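Local coordinates for protein transcriptional regulator (GntR family) (PDB 3DDV) that probably regulates transcription in Enterococcus faecalis as a GntR-family regulator whose UTRA domain is likely to sense a small-molecule effector, at residues Ile48-Ser54 with Tyr129-Ala135; Ser54-Leu59 with Leu125-Tyr129. All blocks are in the same frame, centred on the assembly; numbering follows the deposited sequence.

Contact 1 of 2, residues Ile48-Ser54 with Tyr129-Ala135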
loop_
_atom_site.group_PDB
_atom_site.type_symbol
_atom_site.label_atom_id
_atom_site.label_comp_id
_atom_site.label_asym_id
_atom_site.label_seq_id
_atom_site.Cartn_x
_atom_site.Cartn_y
_atom_site.Cartn_z
ATOM N N ILE B 48 23.584 17.439 13.411
ATOM C CA ILE B 48 22.645 16.414 13.000
ATOM C C ILE B 48 21.400 17.059 12.393
ATOM O O ILE B 48 20.810 16.513 11.479
ATOM C CB ILE B 48 22.197 15.559 14.200
ATOM C CG1 ILE B 48 23.402 15.024 14.986
ATOM C CG2 ILE B 48 21.413 14.379 13.729
ATOM C CD1 ILE B 48 24.417 14.166 14.141
ATOM N N CYS B 49 20.979 18.215 12.890
ATOM C CA CYS B 49 19.644 18.691 12.571
ATOM C C CYS B 49 19.389 20.168 12.827
ATOM O O CYS B 49 20.022 20.826 13.629
ATOM C CB CYS B 49 18.624 17.838 13.340
ATOM S SG CYS B 49 18.530 18.141 15.094
ATOM N N PHE B 50 18.434 20.689 12.103
ATOM C CA PHE B 50 17.995 22.077 12.233
ATOM C C PHE B 50 16.506 22.054 12.478
ATOM O O PHE B 50 15.744 21.405 11.732
ATOM C CB PHE B 50 18.250 22.801 10.933
ATOM C CG PHE B 50 17.754 24.189 10.921
ATOM C CD1 PHE B 50 18.555 25.214 11.354
ATOM C CD2 PHE B 50 16.498 24.479 10.467
ATOM C CE1 PHE B 50 18.121 26.502 11.344
ATOM C CE2 PHE B 50 16.063 25.754 10.475
ATOM C CZ PHE B 50 16.879 26.772 10.911
ATOM N N GLU B 51 16.083 22.761 13.499
ATOM C CA GLU B 51 14.700 22.741 13.913
ATOM C C GLU B 51 14.126 24.158 14.030
ATOM O O GLU B 51 14.699 25.005 14.679
ATOM C CB GLU B 51 14.669 22.008 15.263
ATOM C CG GLU B 51 13.410 22.139 16.099
ATOM C CD GLU B 51 13.496 21.370 17.400
ATOM O OE1 GLU B 51 13.459 20.085 17.314
ATOM O OE2 GLU B 51 13.556 22.049 18.467
ATOM N N VAL B 52 12.983 24.394 13.421
ATOM C CA VAL B 52 12.208 25.600 13.692
ATOM C C VAL B 52 11.075 25.229 14.643
ATOM O O VAL B 52 10.302 24.319 14.374
ATOM C CB VAL B 52 11.578 26.204 12.396
ATOM C CG1 VAL B 52 10.957 27.552 12.689
ATOM C CG2 VAL B 52 12.617 26.323 11.383
ATOM N N ALA B 53 10.934 25.970 15.720
ATOM C CA ALA B 53 9.848 25.703 16.623
ATOM C C ALA B 53 9.039 26.976 16.872
ATOM O O ALA B 53 9.589 28.051 17.086
ATOM C CB ALA B 53 10.378 25.116 17.903
ATOM N N SER B 54 7.721 26.831 16.831
ATOM C CA SER B 54 6.831 27.929 17.118
ATOM C C SER B 54 5.885 27.580 18.269
ATOM O O SER B 54 5.181 26.602 18.210
ATOM C CB SER B 54 6.047 28.329 15.866
ATOM O OG SER B 54 6.853 29.076 14.964
ATOM N N TYR B 129 4.601 23.825 17.262
ATOM C CA TYR B 129 4.634 23.404 15.862
ATOM C C TYR B 129 6.092 23.338 15.484
ATOM O O TYR B 129 6.777 24.331 15.442
ATOM C CB TYR B 129 3.899 24.416 14.993
ATOM C CG TYR B 129 3.994 24.137 13.523
ATOM C CD1 TYR B 129 3.997 22.849 13.049
ATOM C CD2 TYR B 129 4.040 25.165 12.603
ATOM C CE1 TYR B 129 4.067 22.581 11.702
ATOM C CE2 TYR B 129 4.083 24.898 11.234
ATOM C CZ TYR B 129 4.111 23.595 10.805
ATOM O OH TYR B 129 4.193 23.289 9.470
ATOM N N VAL B 130 6.596 22.157 15.257
ATOM C CA VAL B 130 8.044 21.976 15.215
ATOM C C VAL B 130 8.393 21.350 13.895
ATOM O O VAL B 130 7.707 20.436 13.421
ATOM C CB VAL B 130 8.559 21.125 16.433
ATOM C CG1 VAL B 130 10.082 21.046 16.449
ATOM C CG2 VAL B 130 8.019 21.723 17.745
ATOM N N ARG B 131 9.410 21.887 13.250
ATOM C CA ARG B 131 9.697 21.475 11.881
ATOM C C ARG B 131 11.187 21.267 11.857
ATOM O O ARG B 131 11.974 22.229 12.024
ATOM C CB ARG B 131 9.280 22.554 10.908
ATOM C CG ARG B 131 7.795 22.907 11.024
ATOM C CD ARG B 131 7.535 24.374 10.804
ATOM N NE ARG B 131 7.499 25.084 12.057
ATOM C CZ ARG B 131 7.339 26.402 12.157
ATOM N NH1 ARG B 131 7.250 27.176 11.105
ATOM N NH2 ARG B 131 7.306 26.960 13.333
ATOM N N THR B 132 11.558 20.005 11.721
ATOM C CA THR B 132 12.911 19.624 11.860
ATOM C C THR B 132 13.436 19.019 10.585
ATOM O O THR B 132 12.755 18.267 9.912
ATOM C CB THR B 132 13.030 18.644 12.941
ATOM O OG1 THR B 132 12.595 19.255 14.143
ATOM C CG2 THR B 132 14.460 18.210 13.065
ATOM N N GLN B 133 14.675 19.350 10.297
ATOM C CA GLN B 133 15.327 18.916 9.111
ATOM C C GLN B 133 16.654 18.218 9.522
ATOM O O GLN B 133 17.609 18.864 10.056
ATOM C CB GLN B 133 15.551 20.176 8.303
ATOM C CG GLN B 133 15.230 20.035 6.848
ATOM C CD GLN B 133 14.662 21.244 6.247
ATOM O OE1 GLN B 133 13.833 21.910 6.853
ATOM N NE2 GLN B 133 15.072 21.538 5.031
ATOM N N TYR B 134 16.692 16.896 9.357
ATOM C CA TYR B 134 17.863 16.063 9.728
ATOM C C TYR B 134 18.696 15.762 8.485
ATOM O O TYR B 134 18.139 15.453 7.418
ATOM C CB TYR B 134 17.415 14.706 10.258
ATOM C CG TYR B 134 16.546 14.767 11.468
ATOM C CD1 TYR B 134 17.091 14.769 12.736
ATOM C CD2 TYR B 134 15.184 14.756 11.346
ATOM C CE1 TYR B 134 16.287 14.807 13.847
ATOM C CE2 TYR B 134 14.395 14.804 12.421
ATOM C CZ TYR B 134 14.939 14.839 13.681
ATOM O OH TYR B 134 14.098 14.925 14.753
ATOM N N ALA B 135 20.016 15.854 8.611
ATOM C CA ALA B 135 20.937 15.317 7.602
ATOM C C ALA B 135 20.712 13.824 7.440
ATOM O O ALA B 135 20.948 13.088 8.380
ATOM C CB ALA B 135 22.359 15.544 8.033
#
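The backbone oxygen of Tyr129 receives two donors: Ser54 N across the strand pair at 3.0 Å, and a weak bond from Arg131 NH2. That same NH2 reaches the side-chain hydroxyl of Ser54, 2.7 Å from OG, but the angle at hydrogen is only 131° and the bond is weak; the stronger partner of OG is Glu22 OE2, outside the two segments. Arg131 gets there through a chain bent at chi2 and chi3, which lays its guanidinium between two neighbours. One guanidinium face lies against the Tyr129 ring, with Arg131 NE 3.4 Å above the ring plane toward its rim, and Val52 CG1 lies over the other. The Tyr129 side chain itself lies about 3 Å from a bound magnesium ion. Strands 46-56 and 126-135 are the two central strands of the six-stranded antiparallel sheet expected of a UTRA domain; segments 48-54 and 129-135 have N-to-C directions 166° apart. Paired bonds recur at Phe50-Gln133 (Gln133 N to Phe50 O, 2.7 Å) and at Val52-Arg131. On the other face the Glu51 and Val130 side chains cross at a slant, Glu51 CG 3.5 Å from Val130 CG1, while Glu51 OE2 salt-bridges Arg39. Farther along, Cys49 CB packs 3.5 Å from Tyr134 CD1, and Cys49 SG makes an oblique sulfur-aromatic contact, 5.0 Å from the Tyr134 ring centroid.

Contact 2 of 2, residues Ser54-Leu59 with Leu125-Tyr129; sequences SIPYSL and LPFEY
Strands 54-56 and 126-129 run antiparallel at 161° with axes 5.0 Å apart, and Ser54-Tyr129 is the sole bridged pair between these segments. This is one end of the central strand pair in the antiparallel sheet of the UTRA domain. Beyond it, the contact passes from backbone pairing to side chains: Pro56 has no N-H to offer, and Phe127 leaves the extended conformation (psi 5°). The Phe127 carbonyl oxygen instead faces carbon, with Ile55 CG2 at 3.6 Å and Pro56 CD also at 3.6 Å. Phe127 CG sits between its own backbone N and carbonyl carbon (chi1 72°), a torsion that carries the ring away from 54-59, toward Tyr73 and Leu76 of helix 72-80 and into a stack with Phe121. Only the root of that side chain is left to meet Leu59, whose CD1 comes within 3.7 Å of Phe127 CB, the two side chains crossing at about a right angle. Glu128 points away from 54-59 from its first bond, and its OE1 is hydrogen-bonded to Tyr73 OH and Ser119 OG. A weak bond from Leu59 N to Pro56 O, 3.3 Å long, spans the turn that brings Leu59 back to the strand. The Leu59 and Leu125 side chains slide past each other in opposite directions, Leu59 CD2 4.0 Å from Leu125 CD2.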
loop_
_atom_site.group_PDB
_atom_site.type_symbol
_atom_site.label_atom_id
_atom_site.label_comp_id
_atom_site.label_asym_id
_atom_site.label_seq_id
_atom_site.Cartn_x
_atom_site.Cartn_y
_atom_site.Cartn_z
ATOM N N SER B 54 7.721 26.831 16.831
ATOM C CA SER B 54 6.831 27.929 17.118
ATOM C C SER B 54 5.885 27.580 18.269
ATOM O O SER B 54 5.181 26.602 18.210
ATOM C CB SER B 54 6.047 28.329 15.866
ATOM O OG SER B 54 6.853 29.076 14.964
ATOM N N ILE B 55 5.881 28.405 19.309
ATOM C CA ILE B 55 5.088 28.184 20.514
ATOM C C ILE B 55 4.202 29.429 20.718
ATOM O O ILE B 55 4.663 30.529 20.547
ATOM C CB ILE B 55 6.023 28.027 21.729
ATOM C CG1 ILE B 55 6.972 26.864 21.484
ATOM C CG2 ILE B 55 5.231 27.841 23.022
ATOM C CD1 ILE B 55 8.334 27.096 21.953
ATOM N N PRO B 56 2.921 29.242 21.048
ATOM C CA PRO B 56 2.059 30.362 21.337
ATOM C C PRO B 56 2.726 31.214 22.387
ATOM O O PRO B 56 3.185 30.652 23.379
ATOM C CB PRO B 56 0.814 29.689 21.897
ATOM C CG PRO B 56 0.783 28.391 21.222
ATOM C CD PRO B 56 2.200 27.958 21.127
ATOM N N TYR B 57 2.833 32.530 22.176
ATOM C CA TYR B 57 3.620 33.329 23.101
ATOM C C TYR B 57 2.919 33.415 24.441
ATOM O O TYR B 57 3.561 33.593 25.446
ATOM C CB TYR B 57 3.939 34.749 22.575
ATOM C CG TYR B 57 4.940 35.502 23.441
ATOM C CD1 TYR B 57 6.098 34.882 23.836
ATOM C CD2 TYR B 57 4.732 36.823 23.861
ATOM C CE1 TYR B 57 7.039 35.511 24.631
ATOM C CE2 TYR B 57 5.695 37.477 24.670
ATOM C CZ TYR B 57 6.852 36.782 25.043
ATOM O OH TYR B 57 7.879 37.279 25.828
ATOM N N SER B 58 1.601 33.300 24.467
ATOM C CA SER B 58 0.905 33.465 25.725
ATOM C C SER B 58 1.192 32.330 26.694
ATOM O O SER B 58 1.087 32.537 27.868
ATOM C CB SER B 58 -0.567 33.493 25.503
ATOM O OG SER B 58 -0.954 32.160 25.309
ATOM N N LEU B 59 1.547 31.135 26.235
ATOM C CA LEU B 59 1.875 30.052 27.182
ATOM C C LEU B 59 3.255 30.174 27.773
ATOM O O LEU B 59 3.642 29.343 28.622
ATOM C CB LEU B 59 1.832 28.655 26.526
ATOM C CG LEU B 59 0.552 28.279 25.777
ATOM C CD1 LEU B 59 0.814 27.130 24.773
ATOM C CD2 LEU B 59 -0.572 27.978 26.769
ATOM N N LEU B 125 -5.397 21.550 23.355
ATOM C CA LEU B 125 -4.752 22.829 22.934
ATOM C C LEU B 125 -3.343 22.586 22.368
ATOM O O LEU B 125 -2.495 22.001 23.058
ATOM C CB LEU B 125 -4.603 23.768 24.132
ATOM C CG LEU B 125 -4.043 25.187 23.911
ATOM C CD1 LEU B 125 -5.051 26.045 23.187
ATOM C CD2 LEU B 125 -3.572 25.835 25.273
ATOM N N PRO B 126 -3.094 23.017 21.115
ATOM C CA PRO B 126 -1.739 23.005 20.561
ATOM C C PRO B 126 -0.766 23.831 21.382
ATOM O O PRO B 126 -1.109 24.928 21.838
ATOM C CB PRO B 126 -1.904 23.669 19.203
ATOM C CG PRO B 126 -3.377 23.583 18.877
ATOM C CD PRO B 126 -4.106 23.505 20.161
ATOM N N PHE B 127 0.449 23.335 21.552
ATOM C CA PHE B 127 1.441 24.149 22.179
ATOM C C PHE B 127 2.765 24.191 21.437
ATOM O O PHE B 127 3.696 24.827 21.893
ATOM C CB PHE B 127 1.604 23.727 23.639
ATOM C CG PHE B 127 2.289 22.427 23.824
ATOM C CD1 PHE B 127 3.672 22.368 23.888
ATOM C CD2 PHE B 127 1.561 21.254 23.972
ATOM C CE1 PHE B 127 4.324 21.152 24.071
ATOM C CE2 PHE B 127 2.196 20.043 24.151
ATOM C CZ PHE B 127 3.587 19.974 24.197
ATOM N N GLU B 128 2.849 23.590 20.273
ATOM C CA GLU B 128 4.124 23.431 19.629
ATOM C C GLU B 128 3.886 23.148 18.151
ATOM O O GLU B 128 3.042 22.307 17.813
ATOM C CB GLU B 128 4.780 22.225 20.259
ATOM C CG GLU B 128 6.203 22.347 20.397
ATOM C CD GLU B 128 6.912 21.070 20.940
ATOM O OE1 GLU B 128 6.429 19.886 20.749
ATOM O OE2 GLU B 128 8.022 21.314 21.510
ATOM N N TYR B 129 4.601 23.825 17.262
ATOM C CA TYR B 129 4.634 23.404 15.862
ATOM C C TYR B 129 6.092 23.338 15.484
ATOM O O TYR B 129 6.777 24.331 15.442
ATOM C CB TYR B 129 3.899 24.416 14.993
ATOM C CG TYR B 129 3.994 24.137 13.523
ATOM C CD1 TYR B 129 3.997 22.849 13.049
ATOM C CD2 TYR B 129 4.040 25.165 12.603
ATOM C CE1 TYR B 129 4.067 22.581 11.702
ATOM C CE2 TYR B 129 4.083 24.898 11.234
ATOM C CZ TYR B 129 4.111 23.595 10.805
ATOM O OH TYR B 129 4.193 23.289 9.470
#

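From the N terminus the chain lays down strands 8-16 and 34-43, then enters strand 46-56, which supplies 48-54 to contact 1 and, with the turn that follows it, 54-59 to contact 2. It next passes through helices 65-70 and 72-80, strand 84-95, helix 98-104 and strand 111-121 before returning along strand 126-135. Leu125-Tyr129 arrives first and closes contact 2 over 65 intervening residues; Tyr129-Ala135 then closes contact 1 around 74. The loops therefore nest, without crossing, and share Ser54 and Tyr129. With centres 16 Å apart, the two contacts join one strand pair lengthwise, linking the first three strands of the sheet to the last three.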